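Long-range contacts in xylooligosaccharide oxidase (Myceliophthora thermophila, PDB 5L6G), which oxidises the C1 hydroxyl of xylooligosaccharides and related sugars to lactones, using a bicovalently bound FAD and reducing molecular oxygen to hydrogen peroxide: residues A[182-187]-A[224-229]; A[233-238]-A[288-293]; A[475-480]-A[492-497]. One frame throughout, in Å; residues are numbered along the deposited sequence.

Overall arrangement
Contact 1 pairs two strands in the FAD-binding part. The side chain of Ala186 is about 8 Å from the FAD, and that of Trp182 about 4 Å from a bound xylose. Contact 2 starts soon after contact 1 ends, yet their centres are about 27 Å apart. It joins a strand and a helix at the glycosylated surface; the Tyr237 side chain is about 9 Å from that of substrate-binding Arg272. Contact 3 holds the C-terminal tail on a helix, with the side chain of Lys477 about 10 Å from the FAD. Its nearest atoms are about 11 Å from contact 1. Contacts 2 and 3 lie on opposite sides of the chain's centre, their centres about 47 Å apart.

Contact 1 (A[182-187]-A[224-229]); sequences WITSAD and RFKTFA
Ile183 and Phe225 face each other as a non-hydrogen-bonded pair between antiparallel strands. Ser185 and Arg224 form the next, hydrogen-bonded pair. The register slips by one residue between them, because Thr184 and Ser185 both lie opposite Arg224. This is a classic beta bulge. Arg224 O accepts from both bulge nitrogens: Thr184 N lies at 2.9 Å, while the bond from Ser185 N is weak. In return Arg224 N donates to Ser185 O in an almost straight bond of 2.8 Å. Beyond the Ile183 pair, Lys226 N donates to Trp182 O. The two strands, 183-189 and 219-229, are neighbours in the antiparallel sheet of the PCMH-type FAD-binding region.

The Arg224 side chain is bent twice, with chi2 at 73° and chi3 at 45°, which turns its guanidinium along the strand toward Asp187. Ser185 OG sits in the guanidinium plane and takes two bonds, from Arg224 NE at 2.8 Å and Arg224 NH2 at 2.9 Å. The outer nitrogens meet the Asp187 carboxylate in a salt bridge, Arg224 NH2 lying 3.0 Å from Asp187 OD1. The two flat groups are twisted against each other, and the bonds between them are weak. Asp187 OD1 has a second partner in Thr197 OG1. A leucine in place of Arg224 would probably leave the Asp187 carboxylate without its counter-charge and Ser185 OG without two donors.

A water links Thr184 OG1 to Lys226 NZ. On the sheet face of Ile183 and Phe225, Ile183 CG1 presses on Phe225 CE1 at 3.4 Å. Phe150 stacks on the Phe225 ring. Phe228 turns its ring edge to the face of Trp182, which also touches a bound xylose; the six-membered ring centroids are 5.4 Å apart. Trp182 NE1 donates to His176 O.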
# COMPACT_ATOMS: atom_id res chain seq x y z
N TRP A 182 6.05 -0.34 11.67
CA TRP A 182 5.62 -0.97 12.92
C TRP A 182 6.01 -2.44 12.97
O TRP A 182 5.84 -3.09 14.00
CB TRP A 182 4.12 -0.72 13.10
CG TRP A 182 3.96 0.68 13.33
CD1 TRP A 182 3.84 1.65 12.40
CD2 TRP A 182 4.05 1.35 14.59
NE1 TRP A 182 3.82 2.88 12.99
CE2 TRP A 182 3.94 2.72 14.34
CE3 TRP A 182 4.20 0.90 15.91
CZ2 TRP A 182 3.95 3.66 15.36
CZ3 TRP A 182 4.22 1.84 16.92
CH2 TRP A 182 4.10 3.20 16.64
N ILE A 183 6.61 -2.94 11.89
CA ILE A 183 7.12 -4.30 11.91
C ILE A 183 8.35 -4.34 12.81
O ILE A 183 9.30 -3.57 12.62
CB ILE A 183 7.49 -4.81 10.51
CG1 ILE A 183 6.25 -4.81 9.60
CG2 ILE A 183 8.09 -6.20 10.63
CD1 ILE A 183 6.56 -5.12 8.15
N THR A 184 8.33 -5.22 13.80
CA THR A 184 9.51 -5.43 14.65
C THR A 184 10.24 -6.73 14.30
O THR A 184 11.45 -6.83 14.51
CB THR A 184 9.17 -5.37 16.15
OG1 THR A 184 10.38 -5.40 16.91
CG2 THR A 184 8.32 -6.53 16.57
N SER A 185 9.52 -7.72 13.78
CA SER A 185 10.16 -8.93 13.27
C SER A 185 9.20 -9.68 12.35
O SER A 185 8.00 -9.44 12.35
CB SER A 185 10.64 -9.83 14.42
OG SER A 185 9.55 -10.44 15.09
N ALA A 186 9.76 -10.60 11.57
CA ALA A 186 8.98 -11.41 10.66
C ALA A 186 9.63 -12.77 10.55
O ALA A 186 10.85 -12.86 10.50
CB ALA A 186 8.93 -10.77 9.29
N ASP A 187 8.81 -13.82 10.51
CA ASP A 187 9.28 -15.14 10.17
C ASP A 187 9.05 -15.34 8.68
O ASP A 187 7.96 -15.03 8.18
CB ASP A 187 8.55 -16.21 10.95
CG ASP A 187 8.74 -16.08 12.45
OD1 ASP A 187 9.76 -15.52 12.90
OD2 ASP A 187 7.84 -16.51 13.17
N ARG A 224 5.47 -9.73 13.60
CA ARG A 224 5.25 -9.09 14.90
C ARG A 224 5.26 -7.61 14.68
O ARG A 224 6.16 -7.07 14.03
CB ARG A 224 6.33 -9.41 15.93
CG ARG A 224 5.97 -10.52 16.88
CD ARG A 224 6.03 -11.83 16.18
NE ARG A 224 7.23 -11.92 15.36
CZ ARG A 224 7.47 -12.89 14.48
NH1 ARG A 224 6.61 -13.91 14.34
NH2 ARG A 224 8.61 -12.86 13.78
N PHE A 225 4.25 -6.96 15.22
CA PHE A 225 4.11 -5.53 15.10
C PHE A 225 4.17 -4.92 16.48
O PHE A 225 3.48 -5.37 17.40
CB PHE A 225 2.75 -5.19 14.47
CG PHE A 225 2.71 -5.34 12.98
CD1 PHE A 225 3.07 -4.29 12.14
CD2 PHE A 225 2.29 -6.52 12.41
CE1 PHE A 225 3.03 -4.42 10.76
CE2 PHE A 225 2.25 -6.67 11.04
CZ PHE A 225 2.62 -5.62 10.21
N LYS A 226 4.98 -3.88 16.63
CA LYS A 226 4.82 -2.95 17.73
C LYS A 226 3.49 -2.20 17.55
O LYS A 226 2.92 -2.14 16.45
CB LYS A 226 5.98 -1.96 17.77
CG LYS A 226 7.22 -2.53 18.42
CD LYS A 226 8.45 -1.64 18.22
CE LYS A 226 9.63 -2.16 19.05
NZ LYS A 226 10.94 -1.54 18.65
N THR A 227 3.02 -1.60 18.64
CA THR A 227 1.80 -0.83 18.60
C THR A 227 1.96 0.44 19.41
O THR A 227 2.84 0.53 20.27
CB THR A 227 0.61 -1.63 19.18
OG1 THR A 227 0.83 -1.88 20.59
CG2 THR A 227 0.42 -2.92 18.45
N PHE A 228 1.08 1.40 19.17
CA PHE A 228 0.94 2.57 20.03
C PHE A 228 -0.42 2.49 20.73
O PHE A 228 -1.30 1.77 20.28
CB PHE A 228 1.11 3.88 19.26
CG PHE A 228 0.15 4.06 18.11
CD1 PHE A 228 -1.10 4.64 18.30
CD2 PHE A 228 0.52 3.70 16.81
CE1 PHE A 228 -1.97 4.83 17.24
CE2 PHE A 228 -0.33 3.89 15.74
CZ PHE A 228 -1.59 4.45 15.95
N ALA A 229 -0.56 3.20 21.85
CA ALA A 229 -1.86 3.31 22.51
C ALA A 229 -2.78 4.11 21.59
O ALA A 229 -2.45 5.22 21.19
CB ALA A 229 -1.73 4.01 23.85
O HOH W 1 11.63 -2.55 16.27

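Contact 2 (A[233-238]-A[288-293]); sequences NVTSYE and GNASAL. With NAG (2-acetamido-2-deoxy-beta-D-glucopyranose), chain G; NAG (2-acetamido-2-deoxy-beta-D-glucopyranose), chain E.
Thr235 makes the polar link between the strand and the loop that leads into helix 290-304. Thr235 OG1 donates to Gly288 O at 2.7 Å, in the carbonyl plane and on a lone pair. With OG1 beside the backbone N (chi1 -57°), the methyl Thr235 CG2 points away from that N and meets Leu293 CD2 at 3.6 Å. Leu293 CD2 also touches Tyr237 CD1 at 3.4 Å. The other branch of Leu293 lies over one face of the Tyr237 ring, a CH-pi contact with CD1 3.8 Å from the centroid. Leu293 is thus wedged against two residues on one side of strand 234-240.

Here the first turn of helix 290-304 packs on one face of the eight-stranded antiparallel sheet, against inner strand 234-240. Asn289 is the N-cap: its OD1 accepts from Ala292 N at 3.0 Å. Its ND2 carries an N-linked GlcNAc, so one amide both caps the helix and bears a sugar. Asn233, at the start of the strand segment, carries a second GlcNAc on its ND2.

Further out, Glu313 OE1 accepts from Ala290 N at the same helix end. The strand lies between strands 280-286 and 308-314. Met269 and Met271 also pack on Tyr237.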
# COMPACT_ATOMS: atom_id res chain seq x y z
N ASN A 233 -9.71 9.81 21.08
CA ASN A 233 -10.55 10.55 20.15
C ASN A 233 -9.79 11.00 18.91
O ASN A 233 -8.65 11.41 19.01
CB ASN A 233 -11.18 11.76 20.84
CG ASN A 233 -12.09 11.34 21.98
OD1 ASN A 233 -11.83 11.65 23.14
ND2 ASN A 233 -13.16 10.60 21.63
N VAL A 234 -10.44 10.87 17.76
CA VAL A 234 -9.92 11.39 16.50
C VAL A 234 -11.04 12.16 15.80
O VAL A 234 -12.22 11.85 15.97
CB VAL A 234 -9.38 10.28 15.59
CG1 VAL A 234 -8.23 9.55 16.28
CG2 VAL A 234 -10.48 9.30 15.19
N THR A 235 -10.67 13.18 15.04
CA THR A 235 -11.65 14.07 14.46
C THR A 235 -11.45 14.11 12.96
O THR A 235 -10.40 14.52 12.48
CB THR A 235 -11.49 15.46 15.07
OG1 THR A 235 -11.63 15.36 16.50
CG2 THR A 235 -12.54 16.42 14.50
N SER A 236 -12.43 13.62 12.22
CA SER A 236 -12.36 13.71 10.76
C SER A 236 -12.90 15.06 10.35
O SER A 236 -13.68 15.68 11.07
CB SER A 236 -13.13 12.58 10.10
OG SER A 236 -14.51 12.62 10.41
N TYR A 237 -12.46 15.54 9.20
CA TYR A 237 -12.90 16.84 8.70
C TYR A 237 -12.61 16.94 7.22
O TYR A 237 -11.82 16.17 6.68
CB TYR A 237 -12.19 17.97 9.44
CG TYR A 237 -10.68 17.95 9.29
CD1 TYR A 237 -9.89 17.12 10.09
CD2 TYR A 237 -10.04 18.74 8.33
CE1 TYR A 237 -8.51 17.09 9.95
CE2 TYR A 237 -8.66 18.71 8.17
CZ TYR A 237 -7.90 17.89 8.99
OH TYR A 237 -6.54 17.84 8.85
N GLU A 238 -13.23 17.93 6.60
CA GLU A 238 -13.04 18.19 5.19
C GLU A 238 -12.88 19.68 4.96
O GLU A 238 -13.38 20.51 5.73
CB GLU A 238 -14.24 17.66 4.42
CG GLU A 238 -14.24 16.16 4.32
CD GLU A 238 -15.58 15.52 4.03
OE1 GLU A 238 -16.49 16.20 3.50
OE2 GLU A 238 -15.69 14.30 4.31
N GLY A 288 -6.96 14.04 17.98
CA GLY A 288 -7.33 14.95 19.05
C GLY A 288 -8.80 15.31 18.84
O GLY A 288 -9.43 14.83 17.91
N ASN A 289 -9.33 16.15 19.72
CA ASN A 289 -10.75 16.49 19.68
C ASN A 289 -10.99 17.65 18.73
O ASN A 289 -10.05 18.17 18.13
CB ASN A 289 -11.27 16.78 21.10
CG ASN A 289 -10.49 17.88 21.79
OD1 ASN A 289 -10.03 18.82 21.16
ND2 ASN A 289 -10.35 17.76 23.13
N ALA A 290 -12.25 18.06 18.58
CA ALA A 290 -12.62 19.02 17.54
C ALA A 290 -12.08 20.41 17.82
O ALA A 290 -11.68 21.11 16.90
CB ALA A 290 -14.14 19.06 17.37
N SER A 291 -12.08 20.82 19.09
CA SER A 291 -11.56 22.15 19.44
C SER A 291 -10.06 22.24 19.16
O SER A 291 -9.57 23.27 18.73
CB SER A 291 -11.86 22.51 20.91
OG SER A 291 -11.58 21.42 21.76
N ALA A 292 -9.34 21.14 19.38
CA ALA A 292 -7.90 21.10 19.13
C ALA A 292 -7.63 21.16 17.62
O ALA A 292 -6.74 21.89 17.17
CB ALA A 292 -7.29 19.86 19.76
N LEU A 293 -8.42 20.42 16.85
CA LEU A 293 -8.34 20.50 15.39
C LEU A 293 -8.55 21.93 14.88
O LEU A 293 -7.76 22.44 14.08
CB LEU A 293 -9.39 19.59 14.74
CG LEU A 293 -9.66 19.86 13.26
CD1 LEU A 293 -8.42 19.56 12.44
CD2 LEU A 293 -10.85 19.07 12.75
C1 NAG G . -9.63 18.74 23.91
C2 NAG G . -10.28 18.83 25.30
C3 NAG G . -9.46 19.65 26.29
C4 NAG G . -8.00 19.24 26.26
C5 NAG G . -7.47 19.20 24.83
C6 NAG G . -6.05 18.65 24.78
C7 NAG G . -12.71 18.57 25.43
C8 NAG G . -14.07 19.20 25.26
N2 NAG G . -11.64 19.33 25.18
O3 NAG G . -9.93 19.42 27.59
O4 NAG G . -7.26 20.16 27.04
O5 NAG G . -8.28 18.35 24.04
O6 NAG G . -5.42 19.08 23.59
O7 NAG G . -12.64 17.40 25.79
C1 NAG E . -14.17 10.02 22.52
C2 NAG E . -15.62 10.07 22.04
C3 NAG E . -16.55 9.18 22.89
C4 NAG E . -15.97 7.77 23.02
C5 NAG E . -14.55 7.88 23.57
C6 NAG E . -13.88 6.52 23.69
C7 NAG E . -16.66 12.00 20.93
C8 NAG E . -17.11 13.43 21.08
N2 NAG E . -16.11 11.44 22.02
O3 NAG E . -17.84 9.13 22.32
O4 NAG E . -16.76 6.95 23.85
O5 NAG E . -13.79 8.67 22.67
O6 NAG E . -12.48 6.70 23.86
O7 NAG E . -16.80 11.43 19.85

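Contact 3 (A[475-480]-A[492-497]); sequences RIKQQL and VEPAEV
Lys477 and Gln478 pack closely on Pro494, and this is the tight part of the contact. Pro494 CB rests on the helix backbone, 3.8 Å from Gln478 CA. The Lys477 chain runs out with CG opposite the backbone N (chi1 178°), then bends at chi2 (67°). Its methylenes therefore run beside the tail: Lys477 CG lies 3.7 Å from Pro494 N, and Lys477 CE lies 3.6 Å from Val492 O. Lys477 CB also meets Val492 CG1. The charged end is held separately, with NZ in a salt bridge to Asp481 and bonded to Asn216 O. Gln478 CG approaches Ala495 O at 3.4 Å. The methyl of Ala495 meets the helix backbone, Ala495 CB lying 3.9 Å from Arg475 N.

The contact thins at its rim. Arg475 is exposed, its CG 4.1 Å from Ala495 CB. Val497 CG2 merely touches Gln478 NE2 at 3.6 Å, and Val497, the last residue, is solvent-exposed. No hydrogen bond joins the two segments, so the fit is one of van der Waals packing.

Part of the polar hold on the tail comes from Arg474, just before the helix segment, which takes Glu493 O through NE and Pro494 O through NH2. Asn216 and Gln462 take the backbone N of Val492 and Glu493. Helix 458-466 adjoins Val492 and Glu493, while Ile476 turns away from the tail to pack on helix 204-213.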
# COMPACT_ATOMS: atom_id res chain seq x y z
N ARG A 475 21.16 -7.10 -4.97
CA ARG A 475 22.19 -7.94 -4.37
C ARG A 475 21.59 -8.94 -3.40
O ARG A 475 21.95 -10.11 -3.43
CB ARG A 475 23.27 -7.09 -3.71
CG ARG A 475 24.11 -6.32 -4.71
CD ARG A 475 25.39 -5.77 -4.11
NE ARG A 475 25.11 -4.78 -3.06
CZ ARG A 475 24.88 -3.49 -3.26
NH1 ARG A 475 24.86 -2.97 -4.49
NH2 ARG A 475 24.66 -2.70 -2.21
N ILE A 476 20.68 -8.48 -2.55
CA ILE A 476 20.01 -9.37 -1.59
C ILE A 476 19.15 -10.38 -2.33
O ILE A 476 19.04 -11.53 -1.95
CB ILE A 476 19.19 -8.57 -0.55
CG1 ILE A 476 20.13 -7.72 0.30
CG2 ILE A 476 18.44 -9.48 0.40
CD1 ILE A 476 19.43 -6.69 1.14
N LYS A 477 18.55 -9.96 -3.44
CA LYS A 477 17.73 -10.87 -4.23
C LYS A 477 18.54 -12.06 -4.77
O LYS A 477 18.09 -13.20 -4.72
CB LYS A 477 17.06 -10.11 -5.37
CG LYS A 477 16.21 -10.95 -6.31
CD LYS A 477 14.97 -11.52 -5.65
CE LYS A 477 14.19 -12.34 -6.67
NZ LYS A 477 12.86 -12.75 -6.17
N GLN A 478 19.72 -11.79 -5.29
CA GLN A 478 20.60 -12.86 -5.77
C GLN A 478 20.95 -13.80 -4.62
O GLN A 478 21.04 -15.01 -4.80
CB GLN A 478 21.83 -12.25 -6.43
CG GLN A 478 22.77 -13.24 -7.08
CD GLN A 478 23.68 -13.93 -6.09
OE1 GLN A 478 23.95 -13.42 -5.00
NE2 GLN A 478 24.15 -15.12 -6.45
N GLN A 479 21.11 -13.24 -3.41
CA GLN A 479 21.50 -14.05 -2.26
C GLN A 479 20.38 -14.93 -1.75
O GLN A 479 20.64 -16.05 -1.31
CB GLN A 479 22.01 -13.19 -1.11
CG GLN A 479 23.37 -12.57 -1.34
CD GLN A 479 23.67 -11.50 -0.31
OE1 GLN A 479 22.77 -10.87 0.21
NE2 GLN A 479 24.94 -11.29 -0.02
N LEU A 480 19.15 -14.41 -1.76
CA LEU A 480 18.03 -15.11 -1.14
C LEU A 480 17.12 -15.83 -2.12
O LEU A 480 16.51 -16.84 -1.76
CB LEU A 480 17.20 -14.15 -0.27
CG LEU A 480 17.92 -13.57 0.95
CD1 LEU A 480 16.98 -12.69 1.76
CD2 LEU A 480 18.49 -14.65 1.85
N VAL A 492 11.98 -7.48 -8.40
CA VAL A 492 13.39 -7.14 -8.40
C VAL A 492 14.18 -8.24 -9.09
O VAL A 492 13.99 -9.41 -8.80
CB VAL A 492 13.90 -6.97 -6.97
CG1 VAL A 492 15.41 -6.82 -6.95
CG2 VAL A 492 13.23 -5.74 -6.33
N GLU A 493 15.08 -7.85 -9.98
CA GLU A 493 15.98 -8.79 -10.66
C GLU A 493 17.21 -9.10 -9.80
O GLU A 493 17.85 -8.19 -9.30
CB GLU A 493 16.50 -8.19 -11.94
CG GLU A 493 15.48 -8.03 -13.04
CD GLU A 493 16.09 -7.37 -14.25
OE1 GLU A 493 16.91 -8.05 -14.93
OE2 GLU A 493 15.76 -6.20 -14.52
N PRO A 494 17.59 -10.38 -9.72
CA PRO A 494 18.84 -10.64 -9.00
C PRO A 494 19.99 -9.86 -9.63
O PRO A 494 20.01 -9.67 -10.85
CB PRO A 494 19.06 -12.16 -9.17
CG PRO A 494 17.75 -12.72 -9.59
CD PRO A 494 16.97 -11.61 -10.24
N ALA A 495 20.91 -9.39 -8.80
CA ALA A 495 22.13 -8.81 -9.30
C ALA A 495 22.88 -9.90 -10.05
O ALA A 495 22.79 -11.08 -9.69
CB ALA A 495 22.98 -8.26 -8.16
N GLU A 496 23.57 -9.52 -11.11
CA GLU A 496 24.43 -10.45 -11.84
C GLU A 496 25.71 -10.63 -11.04
O GLU A 496 26.23 -9.66 -10.49
CB GLU A 496 24.77 -9.90 -13.22
CG GLU A 496 23.58 -9.69 -14.14
CD GLU A 496 24.00 -9.29 -15.55
OE1 GLU A 496 25.22 -9.26 -15.83
OE2 GLU A 496 23.11 -9.01 -16.38
N VAL A 497 26.21 -11.85 -10.98
CA VAL A 497 27.51 -12.13 -10.38
C VAL A 497 28.33 -13.02 -11.32
O VAL A 497 28.17 -12.95 -12.54
CB VAL A 497 27.38 -12.77 -8.98
CG1 VAL A 497 26.89 -11.75 -7.97
CG2 VAL A 497 26.46 -13.99 -9.01
OXT VAL A 497 29.16 -13.81 -10.89